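Local coordinates for Nadp(h)-dependent ketose reductase (Bemisia argentifolii, PDB 1E3J), which probably interconverts ketoses such as fructose and their polyols such as sorbitol, as a zinc-containing, NADP(H)-dependent reductase of the alcohol dehydrogenase family, at residues 8-13 and 60-65; 88-93 and 129-134; 175-180 and 195-200; 240-245 and 260-265; 319-324 and 339-344. One frame throughout, in Å; residues are numbered along the deposited sequence.

Interaction 1. Residues 8-13 and 60-65; sequences AVLYKQ and DPMVIG
Leu10 O receives two donors from the 60-65 segment: Met62 N at 2.9 Å, a hydrogen bond tilted 28° from the carbonyl plane, and the CA-H of Pro61, with Pro61 CA 3.2 Å from Leu10 O. The return bond, Leu10 N to Met62 O, completes the hydrogen-bonded antiparallel pair Leu10-Met62, and Ile64 N adds a third bond by meeting Ala8 O at 3.1 Å. Beyond the backbone, Pro61 touches two side chains at once. Its CB sits over the centre of the Tyr11 ring, 4.0 Å from the centroid and 4° off the normal, a clean CH-pi contact. The same CB lies 3.6 Å from Val9 CG1, the branch that chi1 of -175° sets anti to the backbone N; Val9 and Pro61 run side by side. Leu10 and Met62 share the other face of the strand pair, where Leu10 CB also approaches Ile64 CG1 at 4.3 Å. The hydroxyl of Tyr11 is held elsewhere, by Glu19. Strand 6-12 is the middle of a small antiparallel sheet, with 15-20 along one edge and 62-63 along the other, while Tyr47 of helix 42-50 packs on Leu10 and Phe332 of helix 328-337 on Ile64.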
# COMPACT_ATOMS: atom_id res chain seq x y z
N ALA A 8 5.02 -26.70 34.17
CA ALA A 8 5.81 -25.71 34.88
C ALA A 8 4.89 -24.55 35.29
O ALA A 8 4.54 -23.72 34.46
CB ALA A 8 6.94 -25.22 33.99
N VAL A 9 4.49 -24.51 36.57
CA VAL A 9 3.59 -23.49 37.08
C VAL A 9 4.25 -22.34 37.84
O VAL A 9 4.95 -22.56 38.83
CB VAL A 9 2.51 -24.09 38.01
CG1 VAL A 9 1.51 -23.00 38.42
CG2 VAL A 9 1.78 -25.27 37.34
N LEU A 10 4.01 -21.12 37.40
CA LEU A 10 4.59 -19.95 38.06
C LEU A 10 3.56 -19.41 39.06
O LEU A 10 2.47 -18.97 38.66
CB LEU A 10 4.91 -18.88 37.04
CG LEU A 10 5.50 -17.58 37.59
CD1 LEU A 10 6.91 -17.86 38.17
CD2 LEU A 10 5.56 -16.54 36.47
N TYR A 11 3.91 -19.46 40.34
CA TYR A 11 3.01 -18.99 41.40
C TYR A 11 3.17 -17.51 41.69
O TYR A 11 2.22 -16.85 42.09
CB TYR A 11 3.23 -19.80 42.69
CG TYR A 11 2.50 -21.13 42.73
CD1 TYR A 11 2.85 -22.17 41.88
CD2 TYR A 11 1.40 -21.33 43.59
CE1 TYR A 11 2.13 -23.39 41.88
CE2 TYR A 11 0.67 -22.53 43.58
CZ TYR A 11 1.05 -23.55 42.72
OH TYR A 11 0.38 -24.77 42.71
N LYS A 12 4.37 -16.98 41.49
CA LYS A 12 4.62 -15.57 41.72
C LYS A 12 6.08 -15.43 41.45
O LYS A 12 6.74 -16.43 41.17
CB LYS A 12 4.32 -15.19 43.18
CG LYS A 12 5.13 -15.99 44.20
CD LYS A 12 4.86 -15.55 45.63
CE LYS A 12 5.69 -16.37 46.63
NZ LYS A 12 5.27 -17.80 46.76
N GLN A 13 6.59 -14.22 41.54
CA GLN A 13 8.00 -13.99 41.26
C GLN A 13 8.92 -14.99 41.96
O GLN A 13 8.86 -15.15 43.17
CB GLN A 13 8.39 -12.55 41.63
CG GLN A 13 7.58 -11.98 42.79
N ASP A 60 -2.44 -14.98 39.78
CA ASP A 60 -2.66 -16.36 40.21
C ASP A 60 -1.70 -17.30 39.48
O ASP A 60 -1.13 -16.93 38.45
CB ASP A 60 -4.11 -16.77 39.92
CG ASP A 60 -5.10 -16.28 40.98
OD1 ASP A 60 -4.65 -15.77 42.03
OD2 ASP A 60 -6.33 -16.41 40.76
N PRO A 61 -1.49 -18.52 40.01
CA PRO A 61 -0.58 -19.47 39.35
C PRO A 61 -0.89 -19.58 37.85
O PRO A 61 -2.05 -19.67 37.45
CB PRO A 61 -0.81 -20.78 40.11
CG PRO A 61 -2.17 -20.63 40.69
CD PRO A 61 -2.18 -19.18 41.13
N MET A 62 0.15 -19.58 37.04
CA MET A 62 -0.01 -19.64 35.60
C MET A 62 1.01 -20.56 34.94
O MET A 62 2.22 -20.43 35.19
CB MET A 62 0.13 -18.20 35.05
CG MET A 62 0.34 -18.06 33.53
SD MET A 62 0.92 -16.38 33.06
CE MET A 62 2.74 -16.57 33.24
N VAL A 63 0.55 -21.51 34.11
CA VAL A 63 1.50 -22.36 33.40
C VAL A 63 2.29 -21.41 32.51
O VAL A 63 1.73 -20.52 31.90
CB VAL A 63 0.81 -23.39 32.51
CG1 VAL A 63 1.82 -24.08 31.63
CG2 VAL A 63 0.07 -24.39 33.36
N ILE A 64 3.59 -21.60 32.46
CA ILE A 64 4.52 -20.78 31.72
C ILE A 64 4.77 -21.42 30.31
O ILE A 64 4.33 -22.55 30.05
CB ILE A 64 5.81 -20.73 32.61
CG1 ILE A 64 6.17 -19.28 32.96
CG2 ILE A 64 6.91 -21.57 32.02
CD1 ILE A 64 6.96 -18.54 31.91
N GLY A 65 5.44 -20.70 29.42
CA GLY A 65 5.75 -21.24 28.10
C GLY A 65 4.88 -20.78 26.93
O GLY A 65 3.66 -20.86 27.01

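Interaction 2. Residues 88-93 and 129-134; sequences VAVEPG and YVHAAD
With chi1 at -160°, CG of His131 stands anti to the backbone N and the imidazole reaches across to Val90, whose CG1 is likewise set anti to its own N (chi1 175°) and lies over one face of the ring. Val90 CG1 is 3.6 Å from the centroid of the His131 ring, displaced toward the rim, and comes closest at His131 CD2, 3.4 Å away. The ring edge makes the polar half of the contact: His131 NE2 donates to Glu91 O at 2.6 Å, with the oxygen near the imidazole plane, although seen from Glu91 the donor stands 40° above the carbonyl plane. One methyl over the face and one bond at the edge together restrain the rotation of the ring. Tyr129 CE2 touches Val90 CG1 more loosely. The Glu91 carboxylate is bound by Tyr107 and His137. The Pro92 side chain comes within about 4 Å of those of His66, a zinc ligand, and Glu152, which binds zinc in a structure of this protein but not in this chain. The His131 side chain spans the gap between backbones, to a methyl of strand 87-90 and the backbone oxygen just after it; strand 30-40 packs Leu33 against Val90, and Val94 of strand 93-94 packs on His131.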
# COMPACT_ATOMS: atom_id res chain seq x y z
N VAL A 88 2.86 -30.29 14.80
CA VAL A 88 2.56 -28.88 14.66
C VAL A 88 3.37 -27.90 15.51
O VAL A 88 3.89 -28.21 16.59
CB VAL A 88 1.08 -28.59 15.00
CG1 VAL A 88 0.16 -29.49 14.18
CG2 VAL A 88 0.84 -28.79 16.51
N ALA A 89 3.42 -26.68 15.00
CA ALA A 89 4.05 -25.57 15.67
C ALA A 89 2.83 -24.83 16.23
O ALA A 89 1.81 -24.77 15.57
CB ALA A 89 4.82 -24.72 14.68
N VAL A 90 2.92 -24.30 17.44
CA VAL A 90 1.81 -23.64 18.10
C VAL A 90 1.94 -22.13 18.02
O VAL A 90 2.89 -21.56 18.56
CB VAL A 90 1.74 -24.06 19.60
CG1 VAL A 90 0.68 -23.30 20.30
CG2 VAL A 90 1.41 -25.57 19.71
N GLU A 91 1.00 -21.47 17.36
CA GLU A 91 1.08 -20.01 17.30
C GLU A 91 0.32 -19.69 18.55
O GLU A 91 -0.89 -19.95 18.65
CB GLU A 91 0.38 -19.42 16.07
CG GLU A 91 0.44 -17.90 16.09
CD GLU A 91 -0.15 -17.27 14.85
OE1 GLU A 91 -0.33 -17.99 13.84
OE2 GLU A 91 -0.44 -16.07 14.89
N PRO A 92 1.01 -19.13 19.53
CA PRO A 92 0.44 -18.80 20.85
C PRO A 92 -0.65 -17.75 21.05
O PRO A 92 -1.30 -17.76 22.09
CB PRO A 92 1.69 -18.50 21.71
CG PRO A 92 2.67 -17.95 20.69
CD PRO A 92 2.46 -18.81 19.46
N GLY A 93 -0.83 -16.83 20.11
CA GLY A 93 -1.85 -15.83 20.36
C GLY A 93 -3.13 -16.15 19.61
O GLY A 93 -3.12 -16.23 18.38
N TYR A 129 -1.27 -30.12 26.17
CA TYR A 129 -1.83 -28.78 25.97
C TYR A 129 -2.91 -28.82 24.90
O TYR A 129 -2.81 -29.55 23.92
CB TYR A 129 -0.68 -27.85 25.56
CG TYR A 129 -1.06 -26.43 25.27
CD1 TYR A 129 -1.54 -25.59 26.27
CD2 TYR A 129 -0.96 -25.92 23.96
CE1 TYR A 129 -1.92 -24.28 25.98
CE2 TYR A 129 -1.33 -24.62 23.65
CZ TYR A 129 -1.81 -23.80 24.66
OH TYR A 129 -2.19 -22.53 24.33
N VAL A 130 -3.94 -28.03 25.11
CA VAL A 130 -5.05 -27.94 24.16
C VAL A 130 -4.94 -26.54 23.48
O VAL A 130 -4.62 -25.57 24.16
CB VAL A 130 -6.37 -28.12 24.93
CG1 VAL A 130 -7.36 -27.00 24.65
CG2 VAL A 130 -6.96 -29.52 24.58
N HIS A 131 -5.18 -26.44 22.17
CA HIS A 131 -5.05 -25.14 21.47
C HIS A 131 -5.98 -25.09 20.25
O HIS A 131 -6.27 -26.13 19.65
CB HIS A 131 -3.58 -24.98 21.00
CG HIS A 131 -3.17 -23.57 20.71
ND1 HIS A 131 -3.25 -22.56 21.65
CD2 HIS A 131 -2.64 -23.01 19.59
CE1 HIS A 131 -2.79 -21.44 21.13
NE2 HIS A 131 -2.41 -21.68 19.88
N ALA A 132 -6.43 -23.89 19.88
CA ALA A 132 -7.31 -23.72 18.71
C ALA A 132 -6.61 -24.32 17.51
O ALA A 132 -5.45 -24.04 17.26
CB ALA A 132 -7.59 -22.23 18.45
N ALA A 133 -7.33 -25.17 16.78
CA ALA A 133 -6.77 -25.87 15.64
C ALA A 133 -6.26 -25.00 14.52
O ALA A 133 -5.28 -25.35 13.85
CB ALA A 133 -7.81 -26.82 15.07
N ASP A 134 -6.92 -23.87 14.29
CA ASP A 134 -6.47 -23.02 13.21
C ASP A 134 -5.15 -22.30 13.56
O ASP A 134 -4.58 -21.60 12.71
CB ASP A 134 -7.57 -22.01 12.83
CG ASP A 134 -7.94 -21.11 13.98
OD1 ASP A 134 -8.12 -21.62 15.10
OD2 ASP A 134 -8.07 -19.90 13.75

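Interaction 3. Residues 175-180 and 195-200; sequences IGAGPI and VVCTAR. With PO4 (phosphate ion), chain D.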
# COMPACT_ATOMS: atom_id res chain seq x y z
N ILE A 175 20.63 -4.19 14.69
CA ILE A 175 21.40 -3.84 15.88
C ILE A 175 21.14 -4.88 16.98
O ILE A 175 20.02 -5.05 17.46
CB ILE A 175 21.01 -2.46 16.37
CG1 ILE A 175 21.27 -1.45 15.25
CG2 ILE A 175 21.80 -2.13 17.64
CD1 ILE A 175 20.66 -0.07 15.48
N GLY A 176 22.19 -5.61 17.35
CA GLY A 176 22.08 -6.65 18.36
C GLY A 176 22.17 -8.04 17.74
O GLY A 176 21.73 -8.26 16.61
N ALA A 177 22.76 -8.99 18.46
CA ALA A 177 22.90 -10.33 17.95
C ALA A 177 22.41 -11.37 18.94
O ALA A 177 22.89 -12.50 18.96
CB ALA A 177 24.34 -10.63 17.55
N GLY A 178 21.49 -10.96 19.82
CA GLY A 178 20.87 -11.93 20.70
C GLY A 178 19.86 -12.70 19.80
O GLY A 178 19.84 -12.49 18.56
N PRO A 179 19.01 -13.56 20.37
CA PRO A 179 18.06 -14.31 19.51
C PRO A 179 17.17 -13.51 18.56
O PRO A 179 17.00 -13.91 17.40
CB PRO A 179 17.27 -15.15 20.52
CG PRO A 179 17.34 -14.31 21.81
CD PRO A 179 18.78 -13.84 21.80
N ILE A 180 16.62 -12.39 19.00
CA ILE A 180 15.75 -11.60 18.12
C ILE A 180 16.56 -11.00 16.95
O ILE A 180 16.10 -10.99 15.81
CB ILE A 180 15.00 -10.50 18.93
CG1 ILE A 180 14.12 -11.18 19.99
CG2 ILE A 180 14.07 -9.67 18.02
CD1 ILE A 180 13.21 -12.28 19.42
N VAL A 195 22.39 -7.66 4.48
CA VAL A 195 22.34 -7.42 5.91
C VAL A 195 23.67 -7.12 6.63
O VAL A 195 24.69 -7.78 6.41
CB VAL A 195 21.73 -8.64 6.61
CG1 VAL A 195 21.68 -8.39 8.09
CG2 VAL A 195 20.29 -8.93 6.06
N VAL A 196 23.63 -6.12 7.50
CA VAL A 196 24.77 -5.75 8.32
C VAL A 196 24.27 -5.99 9.73
O VAL A 196 23.17 -5.59 10.08
CB VAL A 196 25.12 -4.25 8.20
CG1 VAL A 196 26.18 -3.90 9.23
CG2 VAL A 196 25.65 -3.95 6.86
N CYS A 197 25.09 -6.64 10.54
CA CYS A 197 24.72 -6.93 11.89
C CYS A 197 25.77 -6.39 12.84
O CYS A 197 26.95 -6.65 12.68
CB CYS A 197 24.59 -8.42 12.09
SG CYS A 197 23.97 -8.77 13.73
N THR A 198 25.30 -5.66 13.83
CA THR A 198 26.12 -4.98 14.84
C THR A 198 25.83 -5.53 16.23
O THR A 198 24.67 -5.68 16.58
CB THR A 198 25.74 -3.49 14.85
OG1 THR A 198 26.65 -2.77 14.02
CG2 THR A 198 25.68 -2.94 16.23
N ALA A 199 26.86 -5.77 17.04
CA ALA A 199 26.66 -6.27 18.40
C ALA A 199 27.89 -6.17 19.31
O ALA A 199 29.01 -5.91 18.85
CB ALA A 199 26.20 -7.70 18.34
N ARG A 200 27.69 -6.37 20.61
CA ARG A 200 28.78 -6.28 21.58
C ARG A 200 29.68 -7.50 21.58
O ARG A 200 30.90 -7.38 21.64
CB ARG A 200 28.24 -6.07 23.00
CG ARG A 200 27.58 -4.73 23.22
CD ARG A 200 26.88 -4.66 24.56
NE ARG A 200 25.99 -5.79 24.79
CZ ARG A 200 24.85 -5.72 25.49
NH1 ARG A 200 24.47 -4.56 26.02
NH2 ARG A 200 24.11 -6.81 25.68
P PO4 D . 24.81 -8.11 21.92
O1 PO4 D . 24.45 -8.25 23.35
O2 PO4 D . 26.19 -8.61 21.70
O3 PO4 D . 23.87 -8.90 21.09
O4 PO4 D . 24.73 -6.67 21.53
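Strand 171-175 ends beside strand 194-199 in parallel register, Ile175 paired with Thr198, and the last bond between them runs from Gly176 N to Thr198 O at 2.6 Å. Past that point the chains part around a phosphate ion, with small side chains filling the fork: Ala177 CB meets Ala199 CB at 3.6 Å, and Cys197 SG approaches Gly176 O at 3.7 Å. Gly176 has phi 108° and psi 146°, angles at which a side chain would press on the preceding carbonyl. This matches the GxGxxG turn of a Rossmann beta-alpha-beta unit, with Gly178 as N-cap of helix 179-190. Ala177 N gives the phosphate a straight bond, 2.9 Å to PO4 O3. Just past the second strand Arg200 N donates to PO4 O4 at 3.1 Å, and its guanidinium wraps back, the chain bent at chi3 (-51°), to bring Arg200 NH2 within 2.8 Å of PO4 O1 in a weak bond, with NE a second weak donor to the same oxygen. Ser201 N and Arg204 NH2 also bond to the ion. It probably came from the crystallisation liquor, but the Ala177 amide of the turn, with amides and two arginines from just beyond the second strand, makes an anion pocket where Rossmann enzymes bind the adenosine ribose; this is consistent with recognition of the extra 2'-phosphate of NADP(H).

Interaction 4. Residues 240-245 and 260-265; sequences LPNVTI and ITRTGG
Arg262 and Asn242 lie side by side and point the same way, their guanidinium and amide planes only 4° apart and stacked. Asn242 CB rests over one face of the guanidinium, nearest at Arg262 NH1 (3.6 Å), while the amide oxygen turns to Thr171 N outside the pair. Arg262 gets there by an extended start, chi1 -173°, and a bend at chi3. Its edge then faces Leu240 O, which takes Arg262 NH2 at 2.9 Å and, more weakly, NE; the oxygen lies 25° out of the guanidinium plane. The backbone of the same arginine binds too, Arg262 N to Pro241 O at 2.9 Å and nearly straight. These residues join the entry to strand 243-246 with the loop that ends a beta-alpha-beta crossover of the Rossmann-type domain: the chain runs along that strand, returns through helix 251-260 and turns at 262-265, a type II turn, into strand 266-269. At the helix end, Ile260 crosses the two apolar residues before the strand. Ile260 CD1 touches Leu240 CD2 at 3.6 Å, obliquely, and Ile260 meets Pro241 CD through CG1 at about a right angle. Farther along, at Thr244, the hydroxyls join: Thr244 OG1 donates to Thr261 OG1 at 2.7 Å, and Thr261 OG1 is also bonded to Gly257 O in the last part of the helix.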
# COMPACT_ATOMS: atom_id res chain seq x y z
N LEU A 240 23.44 4.08 3.17
CA LEU A 240 22.96 3.83 4.49
C LEU A 240 21.87 2.78 4.34
O LEU A 240 21.24 2.68 3.26
CB LEU A 240 22.38 5.11 5.04
CG LEU A 240 23.43 6.20 5.04
CD1 LEU A 240 22.75 7.55 5.25
CD2 LEU A 240 24.46 5.91 6.13
N PRO A 241 21.64 1.98 5.39
CA PRO A 241 20.62 0.92 5.40
C PRO A 241 19.25 1.59 5.28
O PRO A 241 19.04 2.59 5.94
CB PRO A 241 20.80 0.27 6.77
CG PRO A 241 21.25 1.41 7.62
CD PRO A 241 22.23 2.16 6.72
N ASN A 242 18.35 1.11 4.43
CA ASN A 242 17.06 1.79 4.40
C ASN A 242 16.10 1.22 5.45
O ASN A 242 15.01 1.79 5.68
CB ASN A 242 16.46 1.85 3.00
CG ASN A 242 16.39 0.53 2.31
OD1 ASN A 242 17.33 -0.25 2.35
ND2 ASN A 242 15.26 0.28 1.63
N VAL A 243 16.52 0.12 6.08
CA VAL A 243 15.76 -0.49 7.15
C VAL A 243 16.70 -0.87 8.27
O VAL A 243 17.67 -1.62 8.08
CB VAL A 243 15.01 -1.75 6.70
CG1 VAL A 243 14.39 -2.44 7.94
CG2 VAL A 243 13.94 -1.40 5.67
N THR A 244 16.45 -0.32 9.44
CA THR A 244 17.22 -0.64 10.60
C THR A 244 16.27 -1.35 11.58
O THR A 244 15.15 -0.90 11.83
CB THR A 244 17.75 0.65 11.28
OG1 THR A 244 18.64 1.33 10.37
CG2 THR A 244 18.51 0.30 12.56
N ILE A 245 16.73 -2.45 12.15
CA ILE A 245 15.94 -3.20 13.09
C ILE A 245 16.64 -3.16 14.42
O ILE A 245 17.67 -3.78 14.61
CB ILE A 245 15.77 -4.66 12.62
CG1 ILE A 245 15.23 -4.68 11.20
CG2 ILE A 245 14.78 -5.42 13.55
CD1 ILE A 245 14.94 -6.05 10.68
N ILE A 260 21.66 6.67 11.57
CA ILE A 260 22.32 5.94 10.50
C ILE A 260 21.33 5.51 9.40
O ILE A 260 21.74 5.17 8.28
CB ILE A 260 22.98 4.70 11.05
CG1 ILE A 260 23.77 3.98 9.97
CG2 ILE A 260 21.91 3.77 11.60
CD1 ILE A 260 25.02 4.70 9.50
N THR A 261 20.04 5.52 9.71
CA THR A 261 19.06 5.09 8.70
C THR A 261 18.94 6.04 7.52
O THR A 261 18.95 7.25 7.69
CB THR A 261 17.65 4.89 9.33
OG1 THR A 261 17.72 3.87 10.33
CG2 THR A 261 16.66 4.46 8.25
N ARG A 262 18.85 5.47 6.31
CA ARG A 262 18.71 6.27 5.11
C ARG A 262 17.41 7.11 5.09
O ARG A 262 16.36 6.67 5.56
CB ARG A 262 18.72 5.38 3.86
CG ARG A 262 18.74 6.14 2.53
CD ARG A 262 18.47 5.19 1.32
NE ARG A 262 19.38 4.04 1.32
CZ ARG A 262 19.18 2.90 0.64
NH1 ARG A 262 18.08 2.72 -0.10
NH2 ARG A 262 20.12 1.94 0.69
N THR A 263 17.49 8.29 4.50
CA THR A 263 16.35 9.17 4.36
C THR A 263 15.21 8.37 3.73
O THR A 263 15.41 7.59 2.80
CB THR A 263 16.74 10.38 3.44
OG1 THR A 263 17.77 11.13 4.08
CG2 THR A 263 15.57 11.30 3.18
N GLY A 264 14.02 8.54 4.28
CA GLY A 264 12.85 7.84 3.78
C GLY A 264 12.79 6.39 4.19
O GLY A 264 11.88 5.69 3.80
N GLY A 265 13.77 5.94 4.96
CA GLY A 265 13.83 4.55 5.38
C GLY A 265 13.04 4.36 6.65
O GLY A 265 12.29 5.26 7.05

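Interaction 5. Residues 319-324 and 339-344; sequences VTHSFK and ADNTIK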
# COMPACT_ATOMS: atom_id res chain seq x y z
N VAL A 319 19.71 -23.01 18.98
CA VAL A 319 19.61 -23.64 20.29
C VAL A 319 21.02 -23.85 20.89
O VAL A 319 21.79 -24.64 20.36
CB VAL A 319 18.91 -24.98 20.14
CG1 VAL A 319 18.80 -25.70 21.50
CG2 VAL A 319 17.54 -24.74 19.52
N THR A 320 21.38 -23.12 21.95
CA THR A 320 22.69 -23.31 22.57
C THR A 320 22.58 -24.31 23.73
O THR A 320 23.50 -25.08 23.99
CB THR A 320 23.31 -21.99 23.10
OG1 THR A 320 22.32 -21.24 23.81
CG2 THR A 320 23.88 -21.15 21.96
N HIS A 321 21.44 -24.29 24.42
CA HIS A 321 21.21 -25.16 25.56
C HIS A 321 19.92 -25.94 25.43
O HIS A 321 18.91 -25.40 24.95
CB HIS A 321 21.13 -24.33 26.84
CG HIS A 321 22.37 -23.57 27.17
ND1 HIS A 321 22.82 -22.52 26.39
CD2 HIS A 321 23.24 -23.68 28.20
CE1 HIS A 321 23.92 -22.03 26.93
NE2 HIS A 321 24.20 -22.71 28.03
N SER A 322 19.93 -27.19 25.87
CA SER A 322 18.74 -28.04 25.82
C SER A 322 18.58 -28.63 27.23
O SER A 322 19.56 -29.05 27.84
CB SER A 322 18.93 -29.17 24.80
OG SER A 322 19.44 -28.69 23.57
N PHE A 323 17.35 -28.65 27.73
CA PHE A 323 17.03 -29.20 29.05
C PHE A 323 15.72 -29.98 28.91
O PHE A 323 14.93 -29.72 27.98
CB PHE A 323 16.77 -28.09 30.09
CG PHE A 323 17.98 -27.23 30.41
CD1 PHE A 323 18.87 -27.59 31.44
CD2 PHE A 323 18.22 -26.05 29.71
CE1 PHE A 323 19.96 -26.79 31.76
CE2 PHE A 323 19.31 -25.24 30.02
CZ PHE A 323 20.19 -25.61 31.05
N LYS A 324 15.50 -30.91 29.82
CA LYS A 324 14.27 -31.68 29.85
C LYS A 324 13.30 -30.86 30.72
O LYS A 324 13.72 -29.91 31.41
CB LYS A 324 14.52 -33.06 30.49
CG LYS A 324 15.43 -33.95 29.64
N ALA A 339 24.70 -15.60 29.07
CA ALA A 339 26.12 -15.64 28.78
C ALA A 339 26.39 -15.50 27.27
O ALA A 339 25.50 -15.78 26.46
CB ALA A 339 26.71 -16.96 29.29
N ASP A 340 27.59 -15.06 26.91
CA ASP A 340 27.97 -14.90 25.50
C ASP A 340 27.72 -16.16 24.67
O ASP A 340 27.44 -16.07 23.48
CB ASP A 340 29.44 -14.51 25.36
CG ASP A 340 29.71 -13.11 25.86
OD1 ASP A 340 28.87 -12.22 25.59
OD2 ASP A 340 30.76 -12.91 26.51
N ASN A 341 27.83 -17.33 25.29
CA ASN A 341 27.59 -18.59 24.60
C ASN A 341 26.10 -18.98 24.60
O ASN A 341 25.71 -20.01 24.05
CB ASN A 341 28.41 -19.70 25.27
CG ASN A 341 27.71 -20.31 26.48
OD1 ASN A 341 27.14 -19.59 27.32
ND2 ASN A 341 27.74 -21.64 26.58
N THR A 342 25.26 -18.16 25.22
CA THR A 342 23.84 -18.48 25.28
C THR A 342 22.99 -17.74 24.24
O THR A 342 23.00 -16.50 24.16
CB THR A 342 23.24 -18.14 26.65
OG1 THR A 342 23.98 -18.83 27.67
CG2 THR A 342 21.79 -18.56 26.71
N ILE A 343 22.28 -18.49 23.42
CA ILE A 343 21.42 -17.85 22.46
C ILE A 343 20.02 -18.25 22.83
O ILE A 343 19.35 -17.54 23.57
CB ILE A 343 21.74 -18.28 21.03
CG1 ILE A 343 23.09 -17.72 20.62
CG2 ILE A 343 20.63 -17.82 20.09
CD1 ILE A 343 23.55 -18.18 19.24
N LYS A 344 19.58 -19.41 22.38
CA LYS A 344 18.24 -19.85 22.70
C LYS A 344 18.25 -21.11 23.58
O LYS A 344 18.93 -22.09 23.26
CB LYS A 344 17.46 -20.08 21.39
CG LYS A 344 16.10 -20.73 21.55
CD LYS A 344 15.09 -19.92 22.39
CE LYS A 344 14.65 -18.60 21.75
NZ LYS A 344 13.55 -18.02 22.61
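A parallel strand pair, 319-324 beside 344-348, begins here, with helix 328-337 and a type I turn at 339-342 linking the two; Thr320 binds the chain just after the turn, which Thr342 N closes on Ala339 O. Thr320 OG1 accepts Ile343 N at 2.8 Å in a nearly straight bond, 171° at the hydrogen. It can do so because chi1 of 45° puts the hydroxyl between the backbone N and the carbonyl carbon, while Thr320 CG2 is sent toward the turn, 3.7 Å from Ile343 CB. The same hydroxyl lies in the ring plane of His321, with Thr320 OG1 2.9 Å from His321 ND1, a hydrogen bond whose donor may be either partner. The two bonds hold the Thr320 hydroxyl, and the one to ND1 limits the rotation of the imidazole.

The crossover from 319-324 through the helix to 344-348 makes a parallel beta-alpha-beta unit that feeds the mixed sheet of the zinc-bearing part of the chain. A backbone link is Thr320 N to Lys344 O at 3.0 Å, seconded by the CA-H of Val319, with Val319 CA 3.4 Å from Lys344 O; the Lys344 backbone is also bonded to Leu318. The Lys344 side chain folds away to a salt bridge with Glu67, a zinc ligand, and to Ile40 O, so this strand start also places a second-shell charge beside the metal.

Beyond Thr320, the His321 ring meets the turn crosswise. His321 CE1 is 3.3 Å from Thr342 OG1, and the Asn341 amide stands 81° to the imidazole plane with Asn341 ND2 3.9 Å from His321 CE1.

Interactions 3 and 4 share the six-stranded parallel Rossmann sheet and touch directly: Ile175 N lies 3.0 Å from Ile245 O, a probable hydrogen bond, and Ile175 CD1 packs on Thr244 CG2 at 3.6 Å. Interaction 5 touches interaction 3 where Pro179 CD lies 4.1 Å from Ile343 O. Interactions 1, 2 and 5 approach one zinc site from different elements: the side chains of Ile64, Pro92 and Lys344 come within about 9, 7 and 5 Å of a bound zinc ion. Interactions 2 and 5 reach the same mixed sheet, their centres about 25 Å apart. Interactions 1 and 4 are the farthest separated, about 41 Å between centres.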